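Long-range contact in superoxide dismutase [Fe] (Methanothermobacter thermautotrophicus, PDB 1MA1), which converts superoxide radicals into hydrogen peroxide and molecular oxygen with one iron ion per subunit, protecting the cell from their toxicity: residues A[105-116]-A[135-146]. Residues are numbered along the deposited sequence; the frame is centred on the assembly and turned at random.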
ATOM      1  N   TYR A 105      -9.556  30.848  -3.678  1.00 30.99           N
ATOM      2  CA  TYR A 105      -9.917  29.468  -3.387  1.00 28.60           C
ATOM      3  C   TYR A 105      -9.330  28.963  -2.088  1.00 28.79           C
ATOM      4  O   TYR A 105      -9.992  28.233  -1.362  1.00 30.86           O
ATOM      5  CB  TYR A 105      -9.505  28.543  -4.519  1.00 26.76           C
ATOM      6  CG  TYR A 105     -10.556  28.414  -5.587  1.00 24.70           C
ATOM      7  CD1 TYR A 105     -10.651  29.335  -6.618  1.00 25.71           C
ATOM      8  CD2 TYR A 105     -11.482  27.374  -5.548  1.00 26.56           C
ATOM      9  CE1 TYR A 105     -11.650  29.222  -7.597  1.00 25.13           C
ATOM     10  CE2 TYR A 105     -12.478  27.256  -6.511  1.00 25.60           C
ATOM     11  CZ  TYR A 105     -12.554  28.180  -7.532  1.00 25.57           C
ATOM     12  OH  TYR A 105     -13.524  28.051  -8.494  1.00 25.11           O
ATOM     13  N   ILE A 106      -8.097  29.346  -1.779  1.00 28.35           N
ATOM     14  CA  ILE A 106      -7.501  28.911  -0.528  1.00 29.30           C
ATOM     15  C   ILE A 106      -8.288  29.468   0.655  1.00 32.99           C
ATOM     16  O   ILE A 106      -8.490  28.783   1.662  1.00 33.88           O
ATOM     17  CB  ILE A 106      -6.025  29.342  -0.421  1.00 26.79           C
ATOM     18  CG1 ILE A 106      -5.175  28.466  -1.346  1.00 26.23           C
ATOM     19  CG2 ILE A 106      -5.548  29.233   1.023  1.00 23.40           C
ATOM     20  CD1 ILE A 106      -3.701  28.795  -1.375  1.00 27.40           C
ATOM     21  N   GLU A 107      -8.755  30.704   0.520  1.00 35.35           N
ATOM     22  CA  GLU A 107      -9.634  31.286   1.519  1.00 38.08           C
ATOM     23  C   GLU A 107     -10.923  30.532   1.713  1.00 36.96           C
ATOM     24  O   GLU A 107     -11.280  30.211   2.848  1.00 36.31           O
ATOM     25  CB  GLU A 107      -9.974  32.722   1.165  1.00 43.24           C
ATOM     26  CG  GLU A 107      -9.079  33.716   1.847  1.00 52.20           C
ATOM     27  CD  GLU A 107      -9.720  35.084   1.922  1.00 59.44           C
ATOM     28  OE1 GLU A 107     -10.014  35.668   0.849  1.00 63.61           O
ATOM     29  OE2 GLU A 107      -9.936  35.569   3.058  1.00 62.43           O
ATOM     30  N   LYS A 108     -11.639  30.277   0.618  1.00 35.47           N
ATOM     31  CA  LYS A 108     -12.989  29.747   0.741  1.00 34.42           C
ATOM     32  C   LYS A 108     -12.941  28.276   1.146  1.00 33.05           C
ATOM     33  O   LYS A 108     -13.822  27.804   1.858  1.00 33.79           O
ATOM     34  CB  LYS A 108     -13.779  29.909  -0.563  1.00 36.22           C
ATOM     35  CG  LYS A 108     -13.630  28.779  -1.571  1.00 38.02           C
ATOM     36  CD  LYS A 108     -14.809  28.770  -2.554  1.00 39.04           C
ATOM     37  CE  LYS A 108     -14.637  27.698  -3.632  1.00 39.55           C
ATOM     38  NZ  LYS A 108     -14.500  26.327  -3.063  1.00 37.19           N
ATOM     39  N   ASP A 109     -11.906  27.560   0.715  1.00 29.90           N
ATOM     40  CA  ASP A 109     -11.802  26.151   1.028  1.00 28.22           C
ATOM     41  C   ASP A 109     -11.137  25.892   2.362  1.00 28.89           C
ATOM     42  O   ASP A 109     -11.470  24.924   3.046  1.00 31.52           O
ATOM     43  CB  ASP A 109     -11.063  25.395  -0.089  1.00 25.42           C
ATOM     44  CG  ASP A 109     -11.896  25.279  -1.365  1.00 25.21           C
ATOM     45  OD1 ASP A 109     -13.134  25.084  -1.267  1.00 22.76           O
ATOM     46  OD2 ASP A 109     -11.321  25.364  -2.467  1.00 22.71           O
ATOM     47  N   PHE A 110     -10.200  26.746   2.752  1.00 28.48           N
ATOM     48  CA  PHE A 110      -9.492  26.521   4.015  1.00 27.56           C
ATOM     49  C   PHE A 110      -9.791  27.558   5.092  1.00 27.82           C
ATOM     50  O   PHE A 110      -9.433  27.365   6.243  1.00 26.58           O
ATOM     51  CB  PHE A 110      -7.991  26.458   3.777  1.00 23.70           C
ATOM     52  CG  PHE A 110      -7.569  25.327   2.896  1.00 20.38           C
ATOM     53  CD1 PHE A 110      -7.466  25.499   1.523  1.00 18.44           C
ATOM     54  CD2 PHE A 110      -7.266  24.083   3.441  1.00 18.63           C
ATOM     55  CE1 PHE A 110      -7.057  24.439   0.689  1.00 17.94           C
ATOM     56  CE2 PHE A 110      -6.856  23.006   2.627  1.00 17.28           C
ATOM     57  CZ  PHE A 110      -6.751  23.186   1.245  1.00 17.88           C
ATOM     58  N   GLY A 111     -10.449  28.648   4.712  1.00 28.93           N
ATOM     59  CA  GLY A 111     -10.768  29.685   5.669  1.00 29.85           C
ATOM     60  C   GLY A 111      -9.726  30.784   5.701  1.00 31.55           C
ATOM     61  O   GLY A 111     -10.061  31.963   5.854  1.00 33.23           O
ATOM     62  N   SER A 112      -8.457  30.408   5.553  1.00 30.51           N
ATOM     63  CA  SER A 112      -7.372  31.382   5.469  1.00 27.59           C
ATOM     64  C   SER A 112      -6.144  30.726   4.857  1.00 27.35           C
ATOM     65  O   SER A 112      -6.067  29.506   4.751  1.00 27.38           O
ATOM     66  CB  SER A 112      -7.015  31.890   6.861  1.00 26.40           C
ATOM     67  OG  SER A 112      -6.352  30.867   7.590  1.00 28.22           O
ATOM     68  N   PHE A 113      -5.167  31.538   4.479  1.00 26.86           N
ATOM     69  CA  PHE A 113      -3.879  31.011   4.079  1.00 25.30           C
ATOM     70  C   PHE A 113      -3.202  30.271   5.220  1.00 25.38           C
ATOM     71  O   PHE A 113      -2.602  29.226   5.005  1.00 24.92           O
ATOM     72  CB  PHE A 113      -2.967  32.135   3.588  1.00 25.46           C
ATOM     73  CG  PHE A 113      -1.638  31.654   3.097  1.00 24.05           C
ATOM     74  CD1 PHE A 113      -1.542  30.947   1.914  1.00 23.88           C
ATOM     75  CD2 PHE A 113      -0.480  31.866   3.840  1.00 23.09           C
ATOM     76  CE1 PHE A 113      -0.313  30.456   1.474  1.00 22.24           C
ATOM     77  CE2 PHE A 113       0.757  31.369   3.394  1.00 22.57           C
ATOM     78  CZ  PHE A 113       0.832  30.666   2.212  1.00 17.63           C
ATOM     79  N   GLU A 114      -3.284  30.816   6.429  1.00 27.05           N
ATOM     80  CA  GLU A 114      -2.661  30.171   7.576  1.00 28.36           C
ATOM     81  C   GLU A 114      -3.164  28.745   7.724  1.00 26.40           C
ATOM     82  O   GLU A 114      -2.372  27.806   7.860  1.00 25.40           O
ATOM     83  CB  GLU A 114      -2.977  30.937   8.846  1.00 30.68           C
ATOM     84  CG  GLU A 114      -2.054  32.085   9.137  1.00 35.72           C
ATOM     85  CD  GLU A 114      -2.205  33.245   8.185  1.00 38.23           C
ATOM     86  OE1 GLU A 114      -3.333  33.465   7.673  1.00 37.36           O
ATOM     87  OE2 GLU A 114      -1.189  33.952   7.972  1.00 41.69           O
ATOM     88  N   ARG A 115      -4.484  28.593   7.708  1.00 24.24           N
ATOM     89  CA  ARG A 115      -5.086  27.274   7.850  1.00 24.99           C
ATOM     90  C   ARG A 115      -4.509  26.333   6.785  1.00 22.84           C
ATOM     91  O   ARG A 115      -4.024  25.238   7.098  1.00 20.53           O
ATOM     92  CB  ARG A 115      -6.612  27.377   7.694  1.00 26.28           C
ATOM     93  CG  ARG A 115      -7.374  26.067   7.875  1.00 28.62           C
ATOM     94  CD  ARG A 115      -7.321  25.603   9.290  1.00 29.47           C
ATOM     95  NE  ARG A 115      -8.002  24.332   9.461  1.00 29.31           N
ATOM     96  CZ  ARG A 115      -8.044  23.689  10.618  1.00 32.09           C
ATOM     97  NH1 ARG A 115      -7.453  24.212  11.690  1.00 35.46           N
ATOM     98  NH2 ARG A 115      -8.641  22.510  10.704  1.00 34.43           N
ATOM     99  N   PHE A 116      -4.557  26.774   5.529  1.00 21.88           N
ATOM    100  CA  PHE A 116      -3.973  26.016   4.430  1.00 22.72           C
ATOM    101  C   PHE A 116      -2.535  25.623   4.711  1.00 23.12           C
ATOM    102  O   PHE A 116      -2.180  24.448   4.652  1.00 25.10           O
ATOM    103  CB  PHE A 116      -4.000  26.808   3.120  1.00 20.67           C
ATOM    104  CG  PHE A 116      -3.137  26.210   2.055  1.00 19.34           C
ATOM    105  CD1 PHE A 116      -3.464  24.985   1.480  1.00 19.25           C
ATOM    106  CD2 PHE A 116      -1.957  26.837   1.673  1.00 21.68           C
ATOM    107  CE1 PHE A 116      -2.633  24.390   0.546  1.00 19.07           C
ATOM    108  CE2 PHE A 116      -1.101  26.254   0.731  1.00 21.76           C
ATOM    109  CZ  PHE A 116      -1.440  25.028   0.166  1.00 21.00           C
ATOM    110  N   LEU A 135      -1.088  19.660  -3.541  1.00 16.07           N
ATOM    111  CA  LEU A 135      -2.356  20.371  -3.693  1.00 15.90           C
ATOM    112  C   LEU A 135      -2.965  20.067  -5.050  1.00 16.78           C
ATOM    113  O   LEU A 135      -2.257  20.007  -6.052  1.00 16.38           O
ATOM    114  CB  LEU A 135      -2.141  21.869  -3.567  1.00 16.13           C
ATOM    115  CG  LEU A 135      -3.417  22.713  -3.643  1.00 16.08           C
ATOM    116  CD1 LEU A 135      -4.314  22.319  -2.489  1.00 16.41           C
ATOM    117  CD2 LEU A 135      -3.080  24.210  -3.564  1.00 14.30           C
ATOM    118  N   THR A 136      -4.278  19.881  -5.080  1.00 16.94           N
ATOM    119  CA  THR A 136      -5.010  19.659  -6.325  1.00 17.58           C
ATOM    120  C   THR A 136      -6.439  20.220  -6.218  1.00 18.73           C
ATOM    121  O   THR A 136      -6.747  20.974  -5.290  1.00 20.00           O
ATOM    122  CB  THR A 136      -5.071  18.158  -6.663  1.00 17.24           C
ATOM    123  OG1 THR A 136      -5.732  17.979  -7.923  1.00 17.11           O
ATOM    124  CG2 THR A 136      -5.834  17.393  -5.586  1.00 17.84           C
ATOM    125  N   TYR A 137      -7.303  19.872  -7.166  1.00 18.93           N
ATOM    126  CA  TYR A 137      -8.568  20.588  -7.349  1.00 20.59           C
ATOM    127  C   TYR A 137      -9.633  19.656  -7.905  1.00 22.80           C
ATOM    128  O   TYR A 137      -9.408  18.981  -8.912  1.00 23.54           O
ATOM    129  CB  TYR A 137      -8.377  21.775  -8.300  1.00 20.12           C
ATOM    130  CG  TYR A 137      -9.667  22.457  -8.732  1.00 18.42           C
ATOM    131  CD1 TYR A 137     -10.428  23.182  -7.827  1.00 16.37           C
ATOM    132  CD2 TYR A 137     -10.148  22.329 -10.045  1.00 17.52           C
ATOM    133  CE1 TYR A 137     -11.630  23.754  -8.204  1.00 16.94           C
ATOM    134  CE2 TYR A 137     -11.351  22.898 -10.429  1.00 15.76           C
ATOM    135  CZ  TYR A 137     -12.089  23.605  -9.497  1.00 18.81           C
ATOM    136  OH  TYR A 137     -13.322  24.124  -9.821  1.00 19.39           O
ATOM    137  N   CYS A 138     -10.790  19.603  -7.243  1.00 25.16           N
ATOM    138  CA  CYS A 138     -11.949  18.879  -7.780  1.00 26.95           C
ATOM    139  C   CYS A 138     -12.887  19.850  -8.490  1.00 28.96           C
ATOM    140  O   CYS A 138     -13.753  20.455  -7.883  1.00 28.12           O
ATOM    141  CB  CYS A 138     -12.694  18.141  -6.661  1.00 27.14           C
ATOM    142  SG  CYS A 138     -14.142  17.161  -7.179  1.00 25.66           S
ATOM    143  N   GLN A 139     -12.640  20.025  -9.782  1.00 32.84           N
ATOM    144  CA  GLN A 139     -13.645  20.318 -10.791  1.00 36.72           C
ATOM    145  C   GLN A 139     -15.099  20.057 -10.376  1.00 35.77           C
ATOM    146  O   GLN A 139     -15.931  20.961 -10.380  1.00 33.77           O
ATOM    147  CB  GLN A 139     -13.254  19.537 -12.051  1.00 42.45           C
ATOM    148  CG  GLN A 139     -12.095  18.512 -11.773  1.00 50.74           C
ATOM    149  CD  GLN A 139     -11.265  18.102 -13.019  1.00 56.84           C
ATOM    150  OE1 GLN A 139     -10.697  16.995 -13.058  1.00 57.72           O
ATOM    151  NE2 GLN A 139     -11.173  18.997 -14.019  1.00 57.70           N
ATOM    152  N   ARG A 140     -15.413  18.829  -9.998  1.00 36.78           N
ATOM    153  CA  ARG A 140     -16.803  18.470  -9.690  1.00 37.41           C
ATOM    154  C   ARG A 140     -17.414  19.316  -8.551  1.00 35.89           C
ATOM    155  O   ARG A 140     -18.482  19.901  -8.715  1.00 36.21           O
ATOM    156  CB  ARG A 140     -16.886  16.993  -9.310  1.00 38.18           C
ATOM    157  CG  ARG A 140     -18.076  16.271  -9.878  1.00 40.34           C
ATOM    158  CD  ARG A 140     -17.838  15.972 -11.335  1.00 43.06           C
ATOM    159  NE  ARG A 140     -18.871  15.104 -11.883  1.00 44.69           N
ATOM    160  CZ  ARG A 140     -18.942  14.749 -13.165  1.00 44.71           C
ATOM    161  NH1 ARG A 140     -18.031  15.183 -14.031  1.00 40.76           N
ATOM    162  NH2 ARG A 140     -19.934  13.968 -13.581  1.00 44.44           N
ATOM    163  N   THR A 141     -16.743  19.360  -7.401  1.00 32.98           N
ATOM    164  CA  THR A 141     -17.263  20.070  -6.238  1.00 29.92           C
ATOM    165  C   THR A 141     -16.649  21.448  -6.124  1.00 28.14           C
ATOM    166  O   THR A 141     -16.987  22.203  -5.208  1.00 29.11           O
ATOM    167  CB  THR A 141     -16.965  19.309  -4.914  1.00 29.00           C
ATOM    168  OG1 THR A 141     -15.562  19.051  -4.823  1.00 26.33           O
ATOM    169  CG2 THR A 141     -17.702  17.991  -4.867  1.00 26.49           C
ATOM    170  N   ASP A 142     -15.743  21.773  -7.043  1.00 26.17           N
ATOM    171  CA  ASP A 142     -15.131  23.107  -7.112  1.00 25.03           C
ATOM    172  C   ASP A 142     -14.339  23.441  -5.835  1.00 23.24           C
ATOM    173  O   ASP A 142     -14.460  24.534  -5.289  1.00 19.26           O
ATOM    174  CB  ASP A 142     -16.230  24.143  -7.358  1.00 26.34           C
ATOM    175  CG  ASP A 142     -15.690  25.528  -7.651  1.00 29.08           C
ATOM    176  OD1 ASP A 142     -14.772  25.676  -8.497  1.00 28.79           O
ATOM    177  OD2 ASP A 142     -16.212  26.480  -7.037  1.00 31.25           O
ATOM    178  N   ARG A 143     -13.536  22.477  -5.377  1.00 21.90           N
ATOM    179  CA  ARG A 143     -12.822  22.580  -4.112  1.00 22.37           C
ATOM    180  C   ARG A 143     -11.346  22.208  -4.306  1.00 23.09           C
ATOM    181  O   ARG A 143     -11.031  21.268  -5.048  1.00 22.77           O
ATOM    182  CB  ARG A 143     -13.474  21.662  -3.064  1.00 21.96           C
ATOM    183  CG  ARG A 143     -14.969  21.910  -2.921  1.00 25.47           C
ATOM    184  CD  ARG A 143     -15.704  20.860  -2.097  1.00 28.86           C
ATOM    185  NE  ARG A 143     -15.469  21.084  -0.687  1.00 34.03           N
ATOM    186  CZ  ARG A 143     -16.409  21.103   0.250  1.00 34.36           C
ATOM    187  NH1 ARG A 143     -17.684  20.908  -0.054  1.00 35.57           N
ATOM    188  NH2 ARG A 143     -16.061  21.330   1.503  1.00 37.97           N
ATOM    189  N   LEU A 144     -10.449  22.950  -3.659  1.00 20.95           N
ATOM    190  CA  LEU A 144      -9.068  22.512  -3.510  1.00 21.14           C
ATOM    191  C   LEU A 144      -8.996  21.334  -2.557  1.00 22.83           C
ATOM    192  O   LEU A 144      -9.590  21.364  -1.483  1.00 26.53           O
ATOM    193  CB  LEU A 144      -8.184  23.649  -2.983  1.00 19.66           C
ATOM    194  CG  LEU A 144      -7.991  24.865  -3.911  1.00 20.46           C
ATOM    195  CD1 LEU A 144      -7.334  25.997  -3.130  1.00 17.43           C
ATOM    196  CD2 LEU A 144      -7.163  24.469  -5.166  1.00 19.54           C
ATOM    197  N   PHE A 145      -8.276  20.291  -2.961  1.00 23.40           N
ATOM    198  CA  PHE A 145      -7.987  19.133  -2.109  1.00 22.53           C
ATOM    199  C   PHE A 145      -6.487  19.062  -1.845  1.00 20.89           C
ATOM    200  O   PHE A 145      -5.676  19.392  -2.706  1.00 18.90           O
ATOM    201  CB  PHE A 145      -8.405  17.823  -2.793  1.00 25.16           C
ATOM    202  CG  PHE A 145      -9.891  17.598  -2.862  1.00 27.37           C
ATOM    203  CD1 PHE A 145     -10.409  16.585  -3.662  1.00 27.38           C
ATOM    204  CD2 PHE A 145     -10.772  18.377  -2.118  1.00 30.61           C
ATOM    205  CE1 PHE A 145     -11.781  16.349  -3.725  1.00 30.15           C
ATOM    206  CE2 PHE A 145     -12.162  18.149  -2.169  1.00 31.51           C
ATOM    207  CZ  PHE A 145     -12.663  17.134  -2.974  1.00 31.11           C
ATOM    208  N   ILE A 146      -6.121  18.603  -0.660  1.00 18.81           N
ATOM    209  CA  ILE A 146      -4.759  18.137  -0.436  1.00 17.75           C
ATOM    210  C   ILE A 146      -4.727  16.604  -0.489  1.00 17.60           C
ATOM    211  O   ILE A 146      -5.608  15.936   0.053  1.00 17.38           O
ATOM    212  CB  ILE A 146      -4.236  18.641   0.936  1.00 16.81           C
ATOM    213  CG1 ILE A 146      -4.338  20.172   0.989  1.00 14.10           C
ATOM    214  CG2 ILE A 146      -2.795  18.165   1.172  1.00 15.03           C
ATOM    215  CD1 ILE A 146      -3.819  20.786   2.290  1.00 10.80           C
TER
HETATM  216  O   HOH W   1     -13.183  22.716   0.511  1.00 16.83           O
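D109 reaches from the last turn of helix 100-110 to the backbone of L144, near the start of strand 143-150, an example of a side-chain carboxylate taking a backbone N-H that the hairpin pairing leaves pointing outward. L144 N donates to D109 OD2 at 2.8 Å in a nearly straight bond (176°), although the donor stands well above the carboxylate plane. The other oxygen, OD1, takes a salt bridge from K108 NZ at 2.6 Å and a hydrogen bond from a water that also accepts from R143 NE. K108, bent at its last torsion (chi4 58°), gives a second bond to D142 O, 2.9 Å from NZ. Cut back to an alanine, D109 would probably leave L144 N without its acceptor and K108 without its salt-bridge partner.

Just before the strand, D142 OD1 is gripped twice: Y105 OH, 2.7 Å away, donates to the syn lone pair of that oxygen and Y137 OH to the anti one. The tyrosine rings meet in an offset edge-to-face pair, the edge of Y137 toward the face of Y105. On the apolar side, L144 CD1 packs 3.6 Å from Y105 CB and against I106, while F110 spans L144 and I146.

A G1 beta bulge, D142 and R143 facing C138, shapes the hairpin. R143 extends to D53 of the second subunit; F201 of helix 194-202 touches Y105 and L144, and F116 CE1 touches L135, which adjoins strand 164-167. Within the C-terminal domain, away from the iron, helices 100-110 and 113-125 thus pack against the hairpin of strands 131-138 and 143-150.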